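3-keto-5-aminohexanoate cleavage protein (Archaeoglobus fulgidus, PDB 3LOT) probably cleaves 3-keto-5-aminohexanoate or a related beta-keto acid, as a zinc-binding member of the beta-keto acid cleavage enzyme family. Local coordinates at residues 171-176 with 197-202; 179-184 with 225-230. All coordinates share one frame; numbering follows the deposited sequence.

Contact 1. Residues 171-176 with 197-202; sequences PELECY and LRLQFI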
loop_
_atom_site.group_PDB
_atom_site.type_symbol
_atom_site.label_atom_id
_atom_site.label_comp_id
_atom_site.label_asym_id
_atom_site.label_seq_id
_atom_site.Cartn_x
_atom_site.Cartn_y
_atom_site.Cartn_z
ATOM N N PRO D 171 24.456 -1.553 -16.832
ATOM C CA PRO D 171 23.058 -1.459 -17.190
ATOM C C PRO D 171 22.269 -0.511 -16.295
ATOM O O PRO D 171 22.337 -0.562 -15.064
ATOM C CB PRO D 171 22.551 -2.908 -17.001
ATOM C CG PRO D 171 23.759 -3.727 -16.873
ATOM C CD PRO D 171 24.791 -2.885 -16.304
ATOM N N GLU D 172 21.497 0.350 -16.930
ATOM C CA GLU D 172 20.483 1.107 -16.231
ATOM C C GLU D 172 19.172 0.488 -16.660
ATOM O O GLU D 172 18.803 0.596 -17.821
ATOM C CB GLU D 172 20.521 2.566 -16.627
ATOM C CG GLU D 172 19.435 3.374 -15.933
ATOM C CD GLU D 172 19.516 4.844 -16.198
ATOM O OE1 GLU D 172 18.999 5.267 -17.235
ATOM O OE2 GLU D 172 20.012 5.578 -15.334
ATOM N N LEU D 173 18.455 -0.103 -15.701
ATOM C CA LEU D 173 17.434 -1.092 -16.005
ATOM C C LEU D 173 16.108 -0.384 -15.973
ATOM O O LEU D 173 15.619 -0.067 -14.910
ATOM C CB LEU D 173 17.480 -2.207 -14.970
ATOM C CG LEU D 173 18.826 -2.980 -14.875
ATOM C CD1 LEU D 173 18.849 -3.756 -13.586
ATOM C CD2 LEU D 173 18.980 -3.909 -16.079
ATOM N N GLU D 174 15.534 -0.172 -17.141
ATOM C CA GLU D 174 14.367 0.679 -17.263
ATOM C C GLU D 174 13.173 -0.208 -16.983
ATOM O O GLU D 174 13.050 -1.287 -17.595
ATOM C CB GLU D 174 14.272 1.264 -18.668
ATOM C CG GLU D 174 15.603 1.766 -19.253
ATOM C CD GLU D 174 16.256 2.879 -18.453
ATOM O OE1 GLU D 174 15.561 3.575 -17.677
ATOM O OE2 GLU D 174 17.492 3.048 -18.599
ATOM N N CYS D 175 12.365 0.202 -16.016
ATOM C CA CYS D 175 11.152 -0.495 -15.669
ATOM C C CYS D 175 9.916 0.392 -15.778
ATOM O O CYS D 175 9.840 1.424 -15.133
ATOM C CB CYS D 175 11.213 -1.024 -14.246
ATOM S SG CYS D 175 12.591 -2.221 -13.988
ATOM N N TYR D 176 8.956 -0.064 -16.577
ATOM C CA TYR D 176 7.732 0.687 -16.887
ATOM C C TYR D 176 6.479 0.092 -16.240
ATOM O O TYR D 176 5.351 0.554 -16.517
ATOM C CB TYR D 176 7.473 0.736 -18.397
ATOM C CG TYR D 176 8.520 1.413 -19.243
ATOM C CD1 TYR D 176 9.709 0.764 -19.545
ATOM C CD2 TYR D 176 8.285 2.661 -19.800
ATOM C CE1 TYR D 176 10.678 1.360 -20.367
ATOM C CE2 TYR D 176 9.232 3.279 -20.601
ATOM C CZ TYR D 176 10.429 2.618 -20.891
ATOM O OH TYR D 176 11.375 3.237 -21.668
ATOM N N LEU D 197 22.315 -3.229 -8.613
ATOM C CA LEU D 197 21.600 -2.894 -9.806
ATOM C C LEU D 197 21.266 -1.402 -9.793
ATOM O O LEU D 197 21.169 -0.774 -8.740
ATOM C CB LEU D 197 20.309 -3.703 -9.895
ATOM C CG LEU D 197 20.406 -5.230 -9.696
ATOM C CD1 LEU D 197 19.014 -5.802 -9.817
ATOM C CD2 LEU D 197 21.350 -5.891 -10.672
ATOM N N ARG D 198 21.130 -0.850 -10.981
ATOM C CA ARG D 198 20.625 0.498 -11.171
ATOM C C ARG D 198 19.308 0.416 -11.899
ATOM O O ARG D 198 19.280 0.029 -13.051
ATOM C CB ARG D 198 21.637 1.315 -11.972
ATOM C CG ARG D 198 21.216 2.765 -12.248
ATOM C CD ARG D 198 20.894 3.530 -11.014
ATOM N NE ARG D 198 20.756 4.957 -11.323
ATOM C CZ ARG D 198 20.540 5.919 -10.420
ATOM N NH1 ARG D 198 20.467 5.632 -9.147
ATOM N NH2 ARG D 198 20.406 7.192 -10.800
ATOM N N LEU D 199 18.226 0.833 -11.241
ATOM C CA LEU D 199 16.879 0.793 -11.832
ATOM C C LEU D 199 16.364 2.199 -12.101
ATOM O O LEU D 199 16.602 3.130 -11.348
ATOM C CB LEU D 199 15.831 0.106 -10.897
ATOM C CG LEU D 199 15.996 -1.267 -10.222
ATOM C CD1 LEU D 199 14.637 -2.008 -10.041
ATOM C CD2 LEU D 199 16.958 -2.144 -10.923
ATOM N N GLN D 200 15.573 2.337 -13.141
ATOM C CA GLN D 200 14.864 3.549 -13.363
ATOM C C GLN D 200 13.381 3.241 -13.559
ATOM O O GLN D 200 13.000 2.381 -14.354
ATOM C CB GLN D 200 15.453 4.236 -14.552
ATOM C CG GLN D 200 14.803 5.558 -14.920
ATOM C CD GLN D 200 15.852 6.535 -15.325
ATOM O OE1 GLN D 200 16.090 7.510 -14.638
ATOM N NE2 GLN D 200 16.556 6.228 -16.414
ATOM N N PHE D 201 12.563 3.915 -12.794
ATOM C CA PHE D 201 11.143 3.681 -12.807
ATOM C C PHE D 201 10.554 4.745 -13.727
ATOM O O PHE D 201 10.835 5.929 -13.518
ATOM C CB PHE D 201 10.586 3.845 -11.409
ATOM C CG PHE D 201 11.181 2.909 -10.373
ATOM C CD1 PHE D 201 11.535 1.621 -10.678
ATOM C CD2 PHE D 201 11.287 3.319 -9.047
ATOM C CE1 PHE D 201 12.006 0.769 -9.686
ATOM C CE2 PHE D 201 11.776 2.458 -8.072
ATOM C CZ PHE D 201 12.145 1.198 -8.402
ATOM N N ILE D 202 9.821 4.333 -14.767
ATOM C CA ILE D 202 9.277 5.261 -15.777
ATOM C C ILE D 202 7.748 5.255 -15.726
ATOM O O ILE D 202 7.090 4.222 -15.941
ATOM C CB ILE D 202 9.770 4.940 -17.179
ATOM C CG1 ILE D 202 11.337 4.870 -17.174
ATOM C CG2 ILE D 202 9.280 6.002 -18.188
ATOM C CD1 ILE D 202 12.010 4.917 -18.565
HETATM O O HOH W 1 22.511 -2.368 -13.099
HETATM O O HOH W 2 18.932 8.146 -14.787
#
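L173, E174 and C175 pair with L199, Q200 and F201 as neighbouring parallel strands, deep in the barrel wall. L173 bonds to the two residues flanking its partner L199, its N donating to R198 O (2.8 Å) and its O accepting from Q200 N; C175 does likewise, with N donating to Q200 O (2.8 Å) and O accepting from I202 N. Beyond the first of these, a water accepts from R198 N and donates to P171 O, bridging the strand beginnings.

The two faces differ sharply. L173, C175, L199 and F201 look toward helix 178-189. Setting its CG beside the backbone N (chi1 -60°), L173 brings CD1 against L199 CD2 at 3.6 Å, a branched, apolar contact suited to filling a layer between sheet and helix.

E172, E174, R198 and Q200 occupy the inner face. Q200 runs alongside E174, its bridge partner, and its NE2 lies 3.1 Å from E174 OE1, in one of two modelled conformers of E174; this hydrogen bond, directed at the syn lone pair with the acceptor in the amide plane, is only as certain as that conformer. Q200 OE1 turns instead to S235. R198 lies alongside E172 without forming a salt bridge, their NE and OE2 4.1 Å apart; its guanidinium is paired with D256.

Where the first strand ends, I202 CB sits over a face of the Y176 ring, 4.1 Å from its centroid, a CH-pi contact, while I202 CD1 reaches the phenol end near OH.

E172 comes within about 5 Å of zinc ligand H50, side chain to side chain. Apolar outside and polar inside, these adjacent strands of a beta-alpha-beta unit are characteristic of the TIM barrel, whose interior here leads to the zinc site.

Contact 2. Residues 179-184 with 225-230; sequences GQIYNT and RLIGRE
The outer helical layer of the barrel brings Y182, on helix 178-189, against L226 and R225 at the end of helix 213-226. L226 CD1 lies over the middle of the tyrosine ring, 3.4 Å from its centroid and 9° off the normal, a close CH-pi contact, while the leucine side chain crosses that of the tyrosine at about a right angle. Y182 leaves its helix facing away from R225 and L226, but its length brings the ring back and carries the hydroxyl on to R225. There R225 NH2 donates to Y182 OH at 3.0 Å, with the oxygen close to the guanidinium plane, in one of two modelled conformers of the arginine; a water links the same hydroxyl with NH1. With an alanine here in place of Y182, L226 CD1 would probably lose the ring it packs on and R225 NH2 this acceptor.

Both helices belong to successive beta-alpha units of the TIM barrel, and the meeting extends inward to the strands. The far methyl of I227, CD1, meets the beta-branch methyls of its neighbours, lying 3.9 Å from T184 CG2 and 4.2 Å from I181 CG2, with L199 of the sheet against both I227 and T184. T184 hides its polar branch by donating OG1 to Q180 O (2.7 Å), one turn back; with chi1 at -59° this leaves CG2 to face I227. On the outer side a second subunit approaches: its D215 makes a weak hydrogen bond to Y182 OH, and its A212 packs on R225.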
loop_
_atom_site.group_PDB
_atom_site.type_symbol
_atom_site.label_atom_id
_atom_site.label_comp_id
_atom_site.label_asym_id
_atom_site.label_seq_id
_atom_site.Cartn_x
_atom_site.Cartn_y
_atom_site.Cartn_z
ATOM N N GLY D 179 5.460 -5.793 -13.353
ATOM C CA GLY D 179 5.951 -7.044 -13.946
ATOM C C GLY D 179 7.399 -6.977 -14.382
ATOM O O GLY D 179 8.108 -7.977 -14.426
ATOM N N GLN D 180 7.821 -5.787 -14.778
ATOM C CA GLN D 180 9.206 -5.547 -15.221
ATOM C C GLN D 180 10.213 -5.489 -14.062
ATOM O O GLN D 180 11.405 -5.821 -14.222
ATOM C CB GLN D 180 9.267 -4.256 -16.064
ATOM C CG GLN D 180 8.437 -4.373 -17.367
ATOM C CD GLN D 180 8.713 -3.285 -18.386
ATOM O OE1 GLN D 180 9.526 -2.381 -18.174
ATOM N NE2 GLN D 180 8.018 -3.365 -19.513
ATOM N N ILE D 181 9.740 -5.111 -12.878
ATOM C CA ILE D 181 10.568 -5.276 -11.676
ATOM C C ILE D 181 10.697 -6.774 -11.354
ATOM O O ILE D 181 11.766 -7.273 -11.023
ATOM C CB ILE D 181 10.014 -4.507 -10.490
ATOM C CG1 ILE D 181 9.793 -3.012 -10.889
ATOM C CG2 ILE D 181 10.940 -4.701 -9.295
ATOM C CD1 ILE D 181 9.481 -2.047 -9.706
ATOM N N TYR D 182 9.596 -7.493 -11.487
ATOM C CA TYR D 182 9.600 -8.944 -11.381
ATOM C C TYR D 182 10.570 -9.543 -12.381
ATOM O O TYR D 182 11.341 -10.432 -12.005
ATOM C CB TYR D 182 8.206 -9.546 -11.534
ATOM C CG TYR D 182 7.445 -9.683 -10.202
ATOM C CD1 TYR D 182 7.648 -10.807 -9.350
ATOM C CD2 TYR D 182 6.595 -8.707 -9.782
ATOM C CE1 TYR D 182 6.994 -10.933 -8.143
ATOM C CE2 TYR D 182 5.944 -8.808 -8.574
ATOM C CZ TYR D 182 6.113 -9.937 -7.766
ATOM O OH TYR D 182 5.415 -10.046 -6.583
ATOM N N ASN D 183 10.509 -9.066 -13.638
ATOM C CA ASN D 183 11.469 -9.522 -14.650
ATOM C C ASN D 183 12.922 -9.240 -14.181
ATOM O O ASN D 183 13.815 -10.106 -14.316
ATOM C CB ASN D 183 11.248 -8.882 -16.025
ATOM C CG ASN D 183 9.902 -9.250 -16.690
ATOM O OD1 ASN D 183 9.134 -10.095 -16.194
ATOM N ND2 ASN D 183 9.597 -8.560 -17.827
ATOM N N THR D 184 13.142 -8.025 -13.649
ATOM C CA THR D 184 14.452 -7.630 -13.141
ATOM C C THR D 184 14.982 -8.558 -12.029
ATOM O O THR D 184 16.154 -9.001 -12.080
ATOM C CB THR D 184 14.441 -6.165 -12.720
ATOM O OG1 THR D 184 14.078 -5.367 -13.864
ATOM C CG2 THR D 184 15.797 -5.750 -12.125
ATOM N N ARG D 225 11.345 -5.448 -2.011
ATOM C CA ARG D 225 10.956 -6.746 -1.521
ATOM C C ARG D 225 11.470 -7.894 -2.390
ATOM O O ARG D 225 11.696 -8.974 -1.884
ATOM C CB ARG D 225 9.443 -6.827 -1.434
ATOM C CG ARG D 225 8.935 -8.042 -0.729
ATOM C CD ARG D 225 7.410 -8.006 -0.698
ATOM N NE ARG D 225 6.836 -7.858 -2.036
ATOM C CZ ARG D 225 6.600 -8.886 -2.882
ATOM N NH1 ARG D 225 6.919 -10.149 -2.556
ATOM N NH2 ARG D 225 6.068 -8.648 -4.063
ATOM N N LEU D 226 11.575 -7.683 -3.698
ATOM C CA LEU D 226 12.132 -8.728 -4.617
ATOM C C LEU D 226 13.644 -8.732 -4.687
ATOM O O LEU D 226 14.233 -9.794 -4.798
ATOM C CB LEU D 226 11.577 -8.585 -6.021
ATOM C CG LEU D 226 10.060 -8.636 -6.128
ATOM C CD1 LEU D 226 9.675 -8.563 -7.625
ATOM C CD2 LEU D 226 9.493 -9.942 -5.512
ATOM N N ILE D 227 14.260 -7.555 -4.625
ATOM C CA ILE D 227 15.689 -7.364 -4.959
ATOM C C ILE D 227 16.504 -7.157 -3.695
ATOM O O ILE D 227 17.539 -7.793 -3.521
ATOM C CB ILE D 227 15.872 -6.213 -5.991
ATOM C CG1 ILE D 227 15.267 -6.662 -7.344
ATOM C CG2 ILE D 227 17.334 -5.773 -6.082
ATOM C CD1 ILE D 227 14.911 -5.527 -8.302
ATOM N N GLY D 228 15.935 -6.388 -2.778
ATOM C CA GLY D 228 16.527 -6.056 -1.505
ATOM C C GLY D 228 17.111 -4.668 -1.586
ATOM O O GLY D 228 17.883 -4.369 -2.507
ATOM N N ARG D 229 16.778 -3.846 -0.605
ATOM C CA ARG D 229 17.225 -2.457 -0.556
ATOM C C ARG D 229 18.739 -2.307 -0.745
ATOM O O ARG D 229 19.204 -1.410 -1.454
ATOM C CB ARG D 229 16.870 -1.862 0.795
ATOM C CG ARG D 229 15.383 -1.686 1.073
ATOM C CD ARG D 229 15.184 -1.324 2.556
ATOM N NE ARG D 229 13.879 -0.695 2.860
ATOM C CZ ARG D 229 12.711 -1.338 3.018
ATOM N NH1 ARG D 229 12.620 -2.664 2.861
ATOM N NH2 ARG D 229 11.597 -0.644 3.321
ATOM N N GLU D 230 19.504 -3.204 -0.123
ATOM C CA GLU D 230 20.960 -3.097 -0.127
ATOM C C GLU D 230 21.510 -3.456 -1.528
ATOM O O GLU D 230 22.657 -3.158 -1.811
ATOM C CB GLU D 230 21.580 -3.946 1.016
HETATM O O HOH W 3 6.454 -12.256 -4.928
#

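Contact 1 and contact 2 lie about 10 Å apart, centre to centre, in successive layers of one TIM barrel: the first within the strand wall, the second in the helices around it. Along the chain their segments alternate, strand 170-175, helix 178-189, strand 197-203 and then the end of helix 213-226, so helix 178-189 is both the crossover of contact 1 and a partner in contact 2. The layers touch directly, C175 SG packing 3.5 Å from T184 OG1 and F201 CE1 3.8 Å from I181 CD1. The fold thus passes from a polar interior near zinc, through an apolar layer, to an outer helical layer that other subunits reach.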